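Local coordinates for protein glucanase (Clostridium thermocellum, PDB 5GXX) that probably hydrolyses internal beta-1,4-glucosidic bonds of cellulose as a family 9 endoglucanase of the cellulosome, carrying a catalytic module and a cellulose-binding domain, at residues Trp70-Tyr75 with Phe310-Val314; Tyr63-Leu68 with Cys412-Gly417; Tyr7-Leu11 with Leu422-Thr426; Leu92-Asp97 with Val158-Tyr164. The protein carries 1 engineered substitution. All blocks are in the same frame, centred on the assembly; numbering follows the deposited sequence.

Contact 1 (Trp70-Tyr75 with Phe310-Val314)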
loop_
_atom_site.group_PDB
_atom_site.type_symbol
_atom_site.label_atom_id
_atom_site.label_comp_id
_atom_site.label_asym_id
_atom_site.label_seq_id
_atom_site.Cartn_x
_atom_site.Cartn_y
_atom_site.Cartn_z
ATOM N N TRP A 70 0.009 -40.609 36.369
ATOM C CA TRP A 70 -0.234 -40.710 37.806
ATOM C C TRP A 70 -1.721 -40.975 38.034
ATOM O O TRP A 70 -2.062 -41.785 38.901
ATOM C CB TRP A 70 0.278 -39.467 38.548
ATOM C CG TRP A 70 0.361 -39.593 40.049
ATOM C CD1 TRP A 70 0.161 -40.719 40.785
ATOM C CD2 TRP A 70 0.692 -38.555 40.988
ATOM N NE1 TRP A 70 0.322 -40.448 42.125
ATOM C CE2 TRP A 70 0.652 -39.125 42.276
ATOM C CE3 TRP A 70 0.977 -37.182 40.866
ATOM C CZ2 TRP A 70 0.914 -38.381 43.433
ATOM C CZ3 TRP A 70 1.247 -36.451 42.007
ATOM C CH2 TRP A 70 1.189 -37.042 43.278
ATOM N N ALA A 71 -2.589 -40.320 37.258
ATOM C CA ALA A 71 -4.030 -40.564 37.371
ATOM C C ALA A 71 -4.367 -42.046 37.168
ATOM O O ALA A 71 -5.138 -42.637 37.939
ATOM C CB ALA A 71 -4.787 -39.688 36.395
ATOM N N LEU A 72 -3.775 -42.642 36.136
ATOM C CA LEU A 72 -3.978 -44.053 35.849
ATOM C C LEU A 72 -3.373 -44.925 36.941
ATOM O O LEU A 72 -3.971 -45.943 37.302
ATOM C CB LEU A 72 -3.395 -44.414 34.477
ATOM C CG LEU A 72 -4.175 -43.942 33.242
ATOM C CD1 LEU A 72 -3.345 -44.067 31.962
ATOM C CD2 LEU A 72 -5.520 -44.653 33.053
ATOM N N TYR A 73 -2.207 -44.538 37.464
ATOM C CA TYR A 73 -1.505 -45.302 38.494
ATOM C C TYR A 73 -2.328 -45.416 39.773
ATOM O O TYR A 73 -2.358 -46.469 40.404
ATOM C CB TYR A 73 -0.124 -44.687 38.771
ATOM C CG TYR A 73 0.723 -45.404 39.795
ATOM C CD1 TYR A 73 1.544 -46.482 39.437
ATOM C CD2 TYR A 73 0.747 -44.981 41.118
ATOM C CE1 TYR A 73 2.332 -47.131 40.385
ATOM C CE2 TYR A 73 1.534 -45.614 42.065
ATOM C CZ TYR A 73 2.322 -46.698 41.693
ATOM O OH TYR A 73 3.091 -47.310 42.662
ATOM N N GLU A 74 -3.029 -44.344 40.128
ATOM C CA GLU A 74 -3.830 -44.341 41.357
ATOM C C GLU A 74 -5.222 -44.915 41.172
ATOM O O GLU A 74 -5.719 -45.631 42.045
ATOM C CB GLU A 74 -3.992 -42.909 41.878
ATOM C CG GLU A 74 -2.668 -42.250 42.237
ATOM C CD GLU A 74 -1.955 -42.920 43.385
ATOM O OE1 GLU A 74 -2.591 -43.665 44.173
ATOM O OE2 GLU A 74 -0.738 -42.685 43.532
ATOM N N TYR A 75 -5.851 -44.572 40.053
ATOM C CA TYR A 75 -7.295 -44.706 39.923
ATOM C C TYR A 75 -7.713 -45.446 38.649
ATOM O O TYR A 75 -8.904 -45.605 38.386
ATOM C CB TYR A 75 -7.980 -43.324 40.120
ATOM C CG TYR A 75 -7.654 -42.671 41.469
ATOM C CD1 TYR A 75 -7.830 -43.370 42.662
ATOM C CD2 TYR A 75 -7.191 -41.346 41.560
ATOM C CE1 TYR A 75 -7.523 -42.808 43.898
ATOM C CE2 TYR A 75 -6.876 -40.771 42.804
ATOM C CZ TYR A 75 -7.049 -41.508 43.967
ATOM O OH TYR A 75 -6.758 -40.995 45.224
ATOM N N PHE A 310 -5.931 -33.078 43.420
ATOM C CA PHE A 310 -5.427 -34.431 43.160
ATOM C C PHE A 310 -4.440 -34.891 44.214
ATOM O O PHE A 310 -4.589 -35.994 44.737
ATOM C CB PHE A 310 -4.828 -34.503 41.756
ATOM C CG PHE A 310 -4.338 -35.876 41.362
ATOM C CD1 PHE A 310 -5.166 -36.987 41.494
ATOM C CD2 PHE A 310 -3.061 -36.048 40.850
ATOM C CE1 PHE A 310 -4.738 -38.249 41.120
ATOM C CE2 PHE A 310 -2.612 -37.317 40.478
ATOM C CZ PHE A 310 -3.453 -38.420 40.608
ATOM N N LEU A 311 -3.455 -34.064 44.546
ATOM C CA LEU A 311 -2.495 -34.450 45.579
ATOM C C LEU A 311 -3.160 -34.725 46.922
ATOM O O LEU A 311 -2.787 -35.675 47.622
ATOM C CB LEU A 311 -1.454 -33.358 45.780
ATOM C CG LEU A 311 -0.165 -33.483 44.963
ATOM C CD1 LEU A 311 -0.423 -33.424 43.462
ATOM C CD2 LEU A 311 0.849 -32.421 45.368
ATOM N N ALA A 312 -4.147 -33.890 47.267
ATOM C CA ALA A 312 -4.882 -34.038 48.522
ATOM C C ALA A 312 -5.688 -35.334 48.561
ATOM O O ALA A 312 -5.679 -36.018 49.590
ATOM C CB ALA A 312 -5.766 -32.812 48.776
ATOM N N PHE A 313 -6.331 -35.697 47.452
ATOM C CA PHE A 313 -7.048 -36.970 47.382
ATOM C C PHE A 313 -6.067 -38.134 47.564
ATOM O O PHE A 313 -6.341 -39.073 48.317
ATOM C CB PHE A 313 -7.771 -37.151 46.036
ATOM C CG PHE A 313 -9.082 -36.404 45.882
ATOM C CD1 PHE A 313 -10.083 -36.414 46.853
ATOM C CD2 PHE A 313 -9.345 -35.749 44.686
ATOM C CE1 PHE A 313 -11.285 -35.738 46.659
ATOM C CE2 PHE A 313 -10.561 -35.103 44.448
ATOM C CZ PHE A 313 -11.542 -35.095 45.439
ATOM N N VAL A 314 -4.946 -38.105 46.843
ATOM C CA VAL A 314 -3.978 -39.201 46.905
ATOM C C VAL A 314 -3.434 -39.339 48.328
ATOM O O VAL A 314 -3.339 -40.443 48.867
ATOM C CB VAL A 314 -2.838 -39.031 45.873
ATOM C CG1 VAL A 314 -1.734 -40.075 46.116
ATOM C CG2 VAL A 314 -3.341 -39.162 44.442
#
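The ring of F310 pushes between W70 and Y75 where helices 58-75 and 301-318 face each other in the (alpha/alpha)6 barrel of the family 9 catalytic module. The two short segments point the same way, at 24°, yet their axes stay 11.9 Å apart, so large side chains rather than backbones bridge the gap. The tight part is a knobs-into-holes fit, with F310 as the knob among W70, A71, E74 and Y75. CG of F310 lies opposite its own backbone N (chi1 -177°), a setting that sends the ring out to the facing helix. There it makes a T-shaped stack, its edge directed at the six-membered ring of W70 with the planes at 72°; CE2 of F310 comes to 3.6 Å from CD2 of W70. On its other side, CE1 of F310 meets CE2 of Y75 edge to edge at 3.7 Å, while CZ of F310 abuts CA of A71 at 3.9 Å. L311 crosses W70 at about a right angle, with CD1 of L311 3.8 Å from CZ3 of W70. The looser side is that of the partly exposed E74, where CG1 of V314 rests 3.8 Å from OE2 of E74 and 4.1 Å from CZ2 of W70. Polar ends are tied elsewhere: the hydroxyl of Y75 is hydrogen-bonded to D317, and E74 forms a salt bridge with R258. The chain of E74 bends back along its own helix, and NE1 of W70 donates to the anti lone pair of OE2 of E74 at 2.8 Å, nearly in the indole plane.

Contact 2 (Tyr63-Leu68 with Cys412-Gly417)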
loop_
_atom_site.group_PDB
_atom_site.type_symbol
_atom_site.label_atom_id
_atom_site.label_comp_id
_atom_site.label_asym_id
_atom_site.label_seq_id
_atom_site.Cartn_x
_atom_site.Cartn_y
_atom_site.Cartn_z
ATOM N N TYR A 63 5.284 -32.971 31.822
ATOM C CA TYR A 63 4.647 -32.864 33.136
ATOM C C TYR A 63 3.224 -33.375 33.015
ATOM O O TYR A 63 2.758 -34.176 33.838
ATOM C CB TYR A 63 4.658 -31.420 33.653
ATOM C CG TYR A 63 3.594 -31.168 34.702
ATOM C CD1 TYR A 63 3.841 -31.443 36.045
ATOM C CD2 TYR A 63 2.336 -30.671 34.335
ATOM C CE1 TYR A 63 2.868 -31.235 37.016
ATOM C CE2 TYR A 63 1.346 -30.457 35.308
ATOM C CZ TYR A 63 1.625 -30.757 36.634
ATOM O OH TYR A 63 0.687 -30.556 37.622
ATOM N N SER A 64 2.546 -32.894 31.974
ATOM C CA SER A 64 1.139 -33.239 31.731
ATOM C C SER A 64 1.007 -34.747 31.533
ATOM O O SER A 64 0.142 -35.389 32.126
ATOM C CB SER A 64 0.521 -32.475 30.554
ATOM O OG SER A 64 0.546 -31.072 30.761
ATOM N N ALA A 65 1.852 -35.317 30.683
ATOM C CA ALA A 65 1.861 -36.770 30.502
ATOM C C ALA A 65 2.114 -37.532 31.803
ATOM O O ALA A 65 1.417 -38.510 32.091
ATOM C CB ALA A 65 2.908 -37.153 29.455
ATOM N N ALA A 66 3.079 -37.085 32.607
ATOM C CA ALA A 66 3.352 -37.705 33.904
ATOM C C ALA A 66 2.115 -37.696 34.805
ATOM O O ALA A 66 1.792 -38.684 35.457
ATOM C CB ALA A 66 4.527 -37.029 34.603
ATOM N N MET A 67 1.405 -36.572 34.825
ATOM C CA MET A 67 0.206 -36.471 35.657
ATOM C C MET A 67 -0.934 -37.330 35.123
ATOM O O MET A 67 -1.659 -37.901 35.939
ATOM C CB MET A 67 -0.248 -35.020 35.709
ATOM C CG MET A 67 0.697 -34.081 36.412
ATOM S SD MET A 67 1.073 -34.575 38.087
ATOM C CE MET A 67 -0.448 -34.200 38.970
ATOM N N LEU A 68 -1.080 -37.467 33.806
ATOM C CA LEU A 68 -2.036 -38.432 33.250
ATOM C C LEU A 68 -1.668 -39.861 33.649
ATOM O O LEU A 68 -2.555 -40.659 33.976
ATOM C CB LEU A 68 -2.156 -38.316 31.730
ATOM C CG LEU A 68 -2.739 -37.005 31.190
ATOM C CD1 LEU A 68 -3.106 -37.159 29.710
ATOM C CD2 LEU A 68 -3.958 -36.490 31.967
ATOM N N CYS A 412 -2.353 -27.863 28.280
ATOM C CA CYS A 412 -2.106 -29.236 28.715
ATOM C C CYS A 412 -1.977 -29.338 30.231
ATOM O O CYS A 412 -2.619 -30.190 30.849
ATOM C CB CYS A 412 -0.840 -29.795 28.055
ATOM S SG CYS A 412 -0.963 -30.056 26.267
ATOM N N ASP A 413 -1.154 -28.481 30.840
ATOM C CA ASP A 413 -0.895 -28.606 32.268
ATOM C C ASP A 413 -2.120 -28.190 33.097
ATOM O O ASP A 413 -2.296 -28.662 34.222
ATOM C CB ASP A 413 0.353 -27.811 32.658
ATOM C CG ASP A 413 0.068 -26.332 32.836
ATOM O OD1 ASP A 413 -0.076 -25.617 31.816
ATOM O OD2 ASP A 413 0.012 -25.885 34.007
ATOM N N TYR A 414 -2.978 -27.338 32.539
ATOM C CA TYR A 414 -4.205 -26.914 33.223
ATOM C C TYR A 414 -5.095 -28.139 33.400
ATOM O O TYR A 414 -5.744 -28.305 34.433
ATOM C CB TYR A 414 -4.951 -25.889 32.370
ATOM C CG TYR A 414 -4.461 -24.463 32.456
ATOM C CD1 TYR A 414 -3.146 -24.173 32.788
ATOM C CD2 TYR A 414 -5.313 -23.415 32.130
ATOM C CE1 TYR A 414 -2.683 -22.871 32.823
ATOM C CE2 TYR A 414 -4.872 -22.100 32.191
ATOM C CZ TYR A 414 -3.566 -21.838 32.550
ATOM O OH TYR A 414 -3.084 -20.545 32.591
ATOM N N ASN A 415 -5.155 -29.001 32.388
ATOM C CA ASN A 415 -6.043 -30.166 32.432
ATOM C C ASN A 415 -5.478 -31.383 33.153
ATOM O O ASN A 415 -6.227 -32.297 33.475
ATOM C CB ASN A 415 -6.513 -30.560 31.022
ATOM C CG ASN A 415 -7.827 -29.912 30.632
ATOM O OD1 ASN A 415 -8.001 -28.698 30.746
ATOM N ND2 ASN A 415 -8.784 -30.734 30.201
ATOM N N ALA A 416 -4.172 -31.407 33.423
ATOM C CA ALA A 416 -3.507 -32.671 33.760
ATOM C C ALA A 416 -3.836 -33.186 35.156
ATOM O O ALA A 416 -4.345 -34.305 35.307
ATOM C CB ALA A 416 -2.016 -32.557 33.542
ATOM N N GLY A 417 -3.575 -32.388 36.186
ATOM C CA GLY A 417 -3.955 -32.783 37.546
ATOM C C GLY A 417 -5.470 -32.887 37.668
ATOM O O GLY A 417 -5.998 -33.737 38.396
HETATM O O HOH W 1 -1.815 -30.051 36.472
HETATM O O HOH W 2 -3.539 -36.207 37.208
#
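Segments 63-68 and 412-417 run nearly parallel, their axes 15° and 8.4 Å apart, with CA of S64 and CA of D413 only 5.1 Å from each other. Such proximity rests on small residues: CB of A416 fits against the other helix, 3.7 Å from CA of S64 and 3.7 Å from CB of M67. CG of M67, anti to its carbonyl carbon (chi1 -66°), lies over one face of the Y63 ring toward its rim, and the bends further along the chain bring CE to CA of G417. The pair joins helices 58-75 and 412-429 inside the (alpha/alpha)6 barrel of family 9 enzymes, and two waters bridge the segments. One donates to O of D413 at 2.7 Å and accepts from N of G417 at 2.9 Å, standing where a direct i to i+4 helix bond would be; it also bonds OH of Y63, in the plane of the ring, at 2.8 Å. Y63 itself passes obliquely across CB of D413, whose carboxylate forms a salt bridge with R303. OG of S64 lies 3.3 Å from CB of C412, while its hydrogen bond goes to O of P60. The other water donates to O of M67 and O of A416.

Contact 3 (Tyr7-Leu11 with Leu422-Thr426)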
loop_
_atom_site.group_PDB
_atom_site.type_symbol
_atom_site.label_atom_id
_atom_site.label_comp_id
_atom_site.label_asym_id
_atom_site.label_seq_id
_atom_site.Cartn_x
_atom_site.Cartn_y
_atom_site.Cartn_z
ATOM N N TYR A 7 -19.265 -36.276 37.306
ATOM C CA TYR A 7 -17.807 -36.329 37.212
ATOM C C TYR A 7 -17.332 -37.219 36.073
ATOM O O TYR A 7 -16.292 -36.936 35.486
ATOM C CB TYR A 7 -17.151 -36.776 38.524
ATOM C CG TYR A 7 -17.497 -35.885 39.701
ATOM C CD1 TYR A 7 -16.989 -34.586 39.793
ATOM C CD2 TYR A 7 -18.311 -36.357 40.732
ATOM C CE1 TYR A 7 -17.305 -33.783 40.883
ATOM C CE2 TYR A 7 -18.636 -35.554 41.824
ATOM C CZ TYR A 7 -18.148 -34.271 41.880
ATOM O OH TYR A 7 -18.466 -33.496 42.975
ATOM N N ALA A 8 -18.100 -38.256 35.732
ATOM C CA ALA A 8 -17.757 -39.099 34.586
ATOM C C ALA A 8 -17.794 -38.322 33.274
ATOM O O ALA A 8 -16.923 -38.494 32.428
ATOM C CB ALA A 8 -18.676 -40.324 34.490
ATOM N N GLU A 9 -18.813 -37.482 33.106
ATOM C CA GLU A 9 -18.904 -36.643 31.902
ATOM C C GLU A 9 -17.795 -35.595 31.899
ATOM O O GLU A 9 -17.174 -35.348 30.867
ATOM C CB GLU A 9 -20.269 -35.960 31.771
ATOM C CG GLU A 9 -20.410 -35.128 30.495
ATOM C CD GLU A 9 -21.674 -34.296 30.500
ATOM O OE1 GLU A 9 -22.706 -34.804 30.994
ATOM O OE2 GLU A 9 -21.650 -33.148 30.012
ATOM N N ALA A 10 -17.536 -34.978 33.049
ATOM C CA ALA A 10 -16.401 -34.054 33.152
ATOM C C ALA A 10 -15.084 -34.726 32.754
ATOM O O ALA A 10 -14.269 -34.172 32.004
ATOM C CB ALA A 10 -16.312 -33.518 34.559
ATOM N N LEU A 11 -14.863 -35.930 33.264
ATOM C CA LEU A 11 -13.671 -36.694 32.914
ATOM C C LEU A 11 -13.565 -37.008 31.433
ATOM O O LEU A 11 -12.482 -36.825 30.837
ATOM C CB LEU A 11 -13.647 -37.997 33.716
ATOM C CG LEU A 11 -12.485 -38.940 33.406
ATOM C CD1 LEU A 11 -11.162 -38.265 33.764
ATOM C CD2 LEU A 11 -12.667 -40.259 34.175
ATOM N N LEU A 422 -10.673 -35.733 38.774
ATOM C CA LEU A 422 -11.939 -36.247 38.247
ATOM C C LEU A 422 -11.967 -37.778 38.261
ATOM O O LEU A 422 -13.012 -38.379 38.532
ATOM C CB LEU A 422 -12.239 -35.718 36.843
ATOM C CG LEU A 422 -12.468 -34.212 36.720
ATOM C CD1 LEU A 422 -12.447 -33.765 35.249
ATOM C CD2 LEU A 422 -13.785 -33.817 37.402
ATOM N N CYS A 423 -10.836 -38.408 37.980
ATOM C CA CYS A 423 -10.753 -39.866 38.152
ATOM C C CYS A 423 -11.145 -40.280 39.571
ATOM O O CYS A 423 -11.941 -41.206 39.739
ATOM C CB CYS A 423 -9.352 -40.396 37.860
ATOM S SG CYS A 423 -8.924 -40.428 36.117
ATOM N N ARG A 424 -10.604 -39.613 40.590
ATOM C CA ARG A 424 -10.958 -39.928 41.971
ATOM C C ARG A 424 -12.454 -39.747 42.232
ATOM O O ARG A 424 -13.096 -40.587 42.880
ATOM C CB ARG A 424 -10.148 -39.048 42.930
ATOM C CG ARG A 424 -10.477 -39.241 44.409
ATOM C CD ARG A 424 -10.375 -40.710 44.831
ATOM N NE ARG A 424 -10.577 -40.807 46.273
ATOM C CZ ARG A 424 -11.770 -40.692 46.862
ATOM N NH1 ARG A 424 -12.886 -40.517 46.155
ATOM N NH2 ARG A 424 -11.851 -40.759 48.187
ATOM N N LEU A 425 -13.026 -38.655 41.727
ATOM C CA LEU A 425 -14.421 -38.368 42.037
ATOM C C LEU A 425 -15.387 -39.286 41.294
ATOM O O LEU A 425 -16.402 -39.710 41.859
ATOM C CB LEU A 425 -14.720 -36.887 41.813
ATOM C CG LEU A 425 -14.187 -36.040 42.972
ATOM C CD1 LEU A 425 -13.947 -34.598 42.527
ATOM C CD2 LEU A 425 -15.098 -36.112 44.208
ATOM N N THR A 426 -15.085 -39.622 40.046
ATOM C CA THR A 426 -15.973 -40.534 39.330
ATOM C C THR A 426 -15.838 -41.941 39.900
ATOM O O THR A 426 -16.832 -42.671 39.969
ATOM C CB THR A 426 -15.796 -40.502 37.802
ATOM O OG1 THR A 426 -16.895 -41.186 37.185
ATOM C CG2 THR A 426 -14.506 -41.168 37.379
#
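The first and last helices of the catalytic module, 7-20 and 412-429, meet here, and Y7 and L11 of one interlock with L422, L425 and T426 of the other. The segments are antiparallel, at 151°, with their axes 8.6 Å apart, so Y7 lies level with T426 and L11 with L422. Y7 carries one end. CB of L425 stands over one face of its ring, 3.7 Å from the centroid and 15° off the normal, a CH-pi contact, and CD1 of L425 extends the cover to CE1 of Y7 at 3.8 Å. CD2 of L422 approaches the same ring from its edge. The hydroxyl of Y7 reaches past the pair to a hydrogen bond with D337 on helix 322-340. At the other end, both methyls of L422 rest on A10: CD2 of L422 touches CB of A10 at 3.8 Å, and CD1 of L422 meets the carbonyl O of A10 at 3.7 Å. L11 slides past L422 in the opposite sense and divides its methyls, CD1 going to SG of C423 at 3.9 Å and CD2 to CG2 of T426 at 3.8 Å. OG1 of T426, anti to the backbone N (chi1 -167°), lies 3.3 Å from CB of A8, while its hydrogen bond goes to O of G430, four residues on. The first helix of the module thus packs antiparallel against its last through a buried, largely apolar seam, as in the (alpha/alpha)6 barrel of glycoside hydrolase family 9.

Contact 4 (Leu92-Asp97 with Val158-Tyr164)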
loop_
_atom_site.group_PDB
_atom_site.type_symbol
_atom_site.label_atom_id
_atom_site.label_comp_id
_atom_site.label_asym_id
_atom_site.label_seq_id
_atom_site.Cartn_x
_atom_site.Cartn_y
_atom_site.Cartn_z
ATOM N N LEU A 92 -2.520 -40.763 26.610
ATOM C CA LEU A 92 -1.214 -40.721 27.248
ATOM C C LEU A 92 -0.153 -41.277 26.291
ATOM O O LEU A 92 0.902 -40.654 26.134
ATOM C CB LEU A 92 -1.229 -41.478 28.583
ATOM C CG LEU A 92 0.134 -41.686 29.242
ATOM C CD1 LEU A 92 0.868 -40.367 29.498
ATOM C CD2 LEU A 92 -0.034 -42.461 30.527
ATOM N N ALA A 93 -0.443 -42.401 25.635
ATOM C CA ALA A 93 0.577 -43.061 24.810
ATOM C C ALA A 93 1.043 -42.147 23.693
ATOM O O ALA A 93 2.204 -42.170 23.302
ATOM C CB ALA A 93 0.057 -44.382 24.231
ATOM N N PHE A 94 0.115 -41.365 23.158
ATOM C CA PHE A 94 0.414 -40.447 22.068
ATOM C C PHE A 94 1.508 -39.463 22.484
ATOM O O PHE A 94 2.434 -39.184 21.719
ATOM C CB PHE A 94 -0.879 -39.735 21.633
ATOM C CG PHE A 94 -0.725 -38.917 20.392
ATOM C CD1 PHE A 94 -0.930 -39.507 19.150
ATOM C CD2 PHE A 94 -0.398 -37.571 20.457
ATOM C CE1 PHE A 94 -0.777 -38.784 17.976
ATOM C CE2 PHE A 94 -0.249 -36.845 19.281
ATOM C CZ PHE A 94 -0.439 -37.444 18.047
ATOM N N ALA A 95 1.409 -38.927 23.697
ATOM C CA ALA A 95 2.412 -37.999 24.195
ATOM C C ALA A 95 3.729 -38.715 24.497
ATOM O O ALA A 95 4.795 -38.219 24.148
ATOM C CB ALA A 95 1.900 -37.262 25.437
ATOM N N LEU A 96 3.655 -39.870 25.154
ATOM C CA LEU A 96 4.848 -40.647 25.463
ATOM C C LEU A 96 5.601 -41.031 24.187
ATOM O O LEU A 96 6.834 -40.990 24.189
ATOM C CB LEU A 96 4.528 -41.895 26.295
ATOM C CG LEU A 96 3.967 -41.539 27.680
ATOM C CD1 LEU A 96 3.641 -42.799 28.463
ATOM C CD2 LEU A 96 4.854 -40.615 28.498
ATOM N N ASP A 97 4.894 -41.374 23.110
ATOM C CA ASP A 97 5.562 -41.724 21.854
ATOM C C ASP A 97 6.421 -40.564 21.358
ATOM O O ASP A 97 7.531 -40.765 20.870
ATOM C CB ASP A 97 4.560 -42.163 20.784
ATOM C CG ASP A 97 4.000 -43.544 21.059
ATOM O OD1 ASP A 97 4.546 -44.258 21.923
ATOM O OD2 ASP A 97 3.003 -43.929 20.416
ATOM N N VAL A 158 1.914 -47.869 33.966
ATOM C CA VAL A 158 0.480 -47.915 33.729
ATOM C C VAL A 158 0.119 -48.459 32.350
ATOM O O VAL A 158 -0.998 -48.955 32.159
ATOM C CB VAL A 158 -0.207 -46.558 34.055
ATOM C CG1 VAL A 158 0.200 -46.095 35.431
ATOM C CG2 VAL A 158 0.110 -45.474 33.029
ATOM N N LEU A 159 1.058 -48.371 31.406
ATOM C CA LEU A 159 0.875 -48.911 30.059
ATOM C C LEU A 159 1.725 -50.160 29.784
ATOM O O LEU A 159 1.769 -50.640 28.648
ATOM C CB LEU A 159 1.140 -47.838 28.993
ATOM C CG LEU A 159 0.323 -46.540 29.094
ATOM C CD1 LEU A 159 0.711 -45.539 28.017
ATOM C CD2 LEU A 159 -1.170 -46.854 29.013
ATOM N N LYS A 160 2.361 -50.686 30.832
ATOM C CA LYS A 160 3.048 -51.980 30.775
ATOM C C LYS A 160 3.953 -52.020 29.549
ATOM O O LYS A 160 3.875 -52.906 28.689
ATOM C CB LYS A 160 2.038 -53.131 30.753
ATOM C CG LYS A 160 1.197 -53.257 32.012
ATOM C CD LYS A 160 0.441 -54.578 31.987
ATOM C CE LYS A 160 -0.479 -54.744 33.191
ATOM N NZ LYS A 160 0.253 -54.584 34.478
ATOM N N ASN A 161 4.807 -51.011 29.455
ATOM C CA ASN A 161 5.567 -50.788 28.240
ATOM C C ASN A 161 7.069 -50.730 28.507
ATOM O O ASN A 161 7.567 -49.782 29.100
ATOM C CB ASN A 161 5.068 -49.491 27.602
ATOM C CG ASN A 161 5.597 -49.279 26.200
ATOM O OD1 ASN A 161 6.807 -49.155 25.989
ATOM N ND2 ASN A 161 4.693 -49.214 25.237
ATOM N N ASP A 162 7.812 -51.730 28.036
ATOM C CA ASP A 162 9.240 -51.765 28.345
ATOM C C ASP A 162 10.073 -50.713 27.611
ATOM O O ASP A 162 11.137 -50.326 28.093
ATOM C CB ASP A 162 9.817 -53.173 28.144
ATOM C CG ASP A 162 9.446 -54.114 29.281
ATOM O OD1 ASP A 162 9.364 -53.667 30.451
ATOM O OD2 ASP A 162 9.223 -55.311 29.012
ATOM N N THR A 163 9.586 -50.246 26.466
ATOM C CA THR A 163 10.253 -49.190 25.716
ATOM C C THR A 163 10.226 -47.910 26.547
ATOM O O THR A 163 11.246 -47.240 26.689
ATOM C CB THR A 163 9.588 -48.970 24.337
ATOM O OG1 THR A 163 9.771 -50.138 23.531
ATOM C CG2 THR A 163 10.166 -47.775 23.592
ATOM N N TYR A 164 9.066 -47.582 27.110
ATOM C CA TYR A 164 8.985 -46.360 27.896
ATOM C C TYR A 164 9.975 -46.397 29.062
ATOM O O TYR A 164 10.615 -45.386 29.360
ATOM C CB TYR A 164 7.554 -46.059 28.374
ATOM C CG TYR A 164 6.552 -45.791 27.264
ATOM C CD1 TYR A 164 6.955 -45.353 26.003
ATOM C CD2 TYR A 164 5.189 -45.993 27.473
ATOM C CE1 TYR A 164 6.031 -45.123 24.982
ATOM C CE2 TYR A 164 4.277 -45.778 26.468
ATOM C CZ TYR A 164 4.694 -45.345 25.224
ATOM O OH TYR A 164 3.752 -45.121 24.241
#
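Y164 lays its ring against L96 and its hydroxyl against D97, joining helix 85-101 to the start of helix 162-178 in the (alpha/alpha)6 barrel. CB of L96 sits over one ring face in a CH-pi contact, 3.8 Å from the centroid and 19° off the normal, while CD1 of L96 is 3.6 Å from CE2 of Y164. At the rim of the ring, OH of Y164 donates to OD1 of D97 at 2.6 Å, a short bond that arrives from above the carboxylate plane, 43° out of it, on the solvent-exposed border of the contact. Beside the aromatic, CD1 of L159 drops among CD2 of L92, CB of A93 and CD1 of L96, each 4.0 Å away. N161, the N-cap of its helix, backs Y164: OD1 of N161 accepts from N of Y164 at 3.0 Å. With CG of Y164 anti to the carbonyl carbon (chi1 -64°), the ring lies between L96 and CG of N161, on opposite faces. Further out, K160 has positive phi and is the C-prime residue of a Schellman motif ending helix 142-158. Just before that turn, CG2 of V158 meets CD2 of L92 at 3.9 Å.

In the fold
All four contacts lie in the helical catalytic module, and along the chain they nest: contact 4 inside contact 1, that inside contact 2, and contact 3 enclosing the rest. Helix 58-75 serves contacts 1 and 2, whose centres are 12 Å apart and which meet where F310 touches CE of M67 and the carbonyl O of G417. Helix 412-429 serves contacts 2 and 3; there, R424 packs on F313 and Y75 of contact 1, and L425 on F313. Contact 4 packs on helix 58-75 through L92, which touches A65 and L72, but stays about 11 Å from contact 3 at nearest atoms. Helices distant in sequence are thus packed together into one helical module, with contact 4 nearer its surface.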